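Thermophilic dibenzothiophene desulfurization enzyme C (PDB 5XDC) probably catalyses the FMNH2- and O2-dependent oxidation of dibenzothiophene, first to the sulfoxide and then to the sulfone. Local coordinates at residues L54-I59 with G64-S69. Residues are numbered along the deposited sequence; the frame is centred on the assembly and turned at random.
Sequences LLTLLI and GGLGES
Leu66, Gly67 and Glu68 each turn a backbone N-H onto a carbonyl of the turn formed by Thr56 to Ile59. Leu66 N reaches Thr56 O at 3.1 Å, almost straight at hydrogen but well above the carbonyl plane; Ile59 N, closing the type I beta turn, bonds the same oxygen from the opposite face. Glu68 N meets Leu57 O at 2.8 Å, and Gly67 N meets Ile59 O at 2.9 Å. Gly65 must be glycine, because its CA lies 3.2 Å from Ile59 O in a CA-H...O contact and a CB would run into that oxygen; Gly67 suits its positive phi.

Side chains fill in beside this backbone pairing. Leu66 crosses Thr56 at about a right angle, its CG 3.5 Å from Thr56 OG1, and sends CD1 to within 3.7 Å of Leu57 CD2 and 4.2 Å of Leu54 CD2. The same Leu57 methyl also touches CB and CG of Glu68, the two side chains lying side by side and pointing the same way. Were Leu66 cut back to an alanine, Leu57 CD2 and Leu54 CD2 would probably lose their contact with its methyl, and a gap would open beside Thr56 OG1. Thr56 suits a polar margin: OG1 bonds Gly53 O and accepts from a water that also bridges to Gly64 O.

Farther out, the bend of Glu68 at chi2 (-74°) brings OE1 back to the N-H of Ser69, the N-cap residue of helix 70-83, and OE1 also bonds Thr72. The whole loop connects helix 43-52 to helix 70-83 in the acyl-CoA dehydrogenase-like N-terminal domain. Leu54 and Leu57 pack on helix 16-38, Leu57 and Leu58 on helix 70-83, and Leu54 and Leu58 on helix 85-104; Ile59 touches Phe98 of helix 85-104 and Tyr114 and Val118 of helix 107-119.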
# COMPACT_ATOMS: atom_id res chain seq x y z
N LEU B 54 16.07 33.13 16.95
CA LEU B 54 14.96 32.18 17.00
C LEU B 54 15.07 31.17 18.14
O LEU B 54 14.05 30.59 18.53
CB LEU B 54 14.83 31.44 15.66
CG LEU B 54 14.51 32.31 14.44
CD1 LEU B 54 14.31 31.41 13.22
CD2 LEU B 54 13.29 33.19 14.67
N LEU B 55 16.26 30.94 18.71
CA LEU B 55 16.34 30.04 19.85
C LEU B 55 15.53 30.56 21.03
O LEU B 55 15.18 29.79 21.93
CB LEU B 55 17.79 29.81 20.27
CG LEU B 55 18.71 29.15 19.23
CD1 LEU B 55 20.20 29.28 19.57
CD2 LEU B 55 18.36 27.67 19.04
N THR B 56 15.20 31.86 21.04
CA THR B 56 14.42 32.47 22.11
C THR B 56 12.93 32.56 21.77
O THR B 56 12.20 33.29 22.43
CB THR B 56 14.95 33.87 22.43
OG1 THR B 56 14.60 34.78 21.39
CG2 THR B 56 16.47 33.87 22.58
N LEU B 57 12.47 31.81 20.75
CA LEU B 57 11.09 31.93 20.29
C LEU B 57 10.07 31.83 21.41
O LEU B 57 9.07 32.55 21.41
CB LEU B 57 10.78 30.88 19.21
CG LEU B 57 11.09 31.32 17.78
CD1 LEU B 57 11.15 30.13 16.81
CD2 LEU B 57 10.04 32.32 17.29
N LEU B 58 10.27 30.90 22.35
CA LEU B 58 9.26 30.62 23.36
C LEU B 58 9.51 31.33 24.69
O LEU B 58 8.69 31.22 25.60
CB LEU B 58 9.15 29.11 23.62
CG LEU B 58 8.60 28.27 22.46
CD1 LEU B 58 8.72 26.79 22.78
CD2 LEU B 58 7.15 28.63 22.15
N ILE B 59 10.63 32.03 24.83
CA ILE B 59 10.87 32.82 26.03
C ILE B 59 10.00 34.07 25.94
O ILE B 59 9.93 34.71 24.88
CB ILE B 59 12.36 33.18 26.16
CG1 ILE B 59 13.20 31.91 26.42
CG2 ILE B 59 12.61 34.19 27.30
CD1 ILE B 59 14.69 32.15 26.30
N GLY B 64 13.02 38.79 27.71
CA GLY B 64 13.93 39.10 26.64
C GLY B 64 13.74 38.25 25.40
O GLY B 64 14.46 38.47 24.42
N GLY B 65 12.80 37.31 25.42
CA GLY B 65 12.54 36.45 24.28
C GLY B 65 11.57 37.07 23.28
O GLY B 65 11.20 38.24 23.35
N LEU B 66 11.16 36.24 22.32
CA LEU B 66 10.28 36.70 21.24
C LEU B 66 8.80 36.58 21.58
O LEU B 66 7.98 37.19 20.88
CB LEU B 66 10.57 35.91 19.95
CG LEU B 66 11.99 36.07 19.41
CD1 LEU B 66 12.26 35.18 18.20
CD2 LEU B 66 12.27 37.51 19.03
N GLY B 67 8.44 35.85 22.63
CA GLY B 67 7.05 35.69 23.01
C GLY B 67 6.19 35.06 21.94
O GLY B 67 5.02 35.42 21.81
N GLU B 68 6.76 34.14 21.17
CA GLU B 68 6.04 33.48 20.10
C GLU B 68 5.38 32.20 20.60
O GLU B 68 5.47 31.84 21.78
CB GLU B 68 6.98 33.22 18.93
CG GLU B 68 6.92 34.28 17.87
CD GLU B 68 5.65 34.19 17.02
OE1 GLU B 68 4.77 33.31 17.28
OE2 GLU B 68 5.54 35.00 16.09
N SER B 69 4.71 31.49 19.69
CA SER B 69 3.88 30.35 20.02
C SER B 69 4.45 29.06 19.43
O SER B 69 5.27 29.09 18.51
CB SER B 69 2.46 30.56 19.49
OG SER B 69 2.51 30.54 18.07
O HOH W 1 14.99 37.48 21.86
O HOH W 2 6.14 32.62 24.32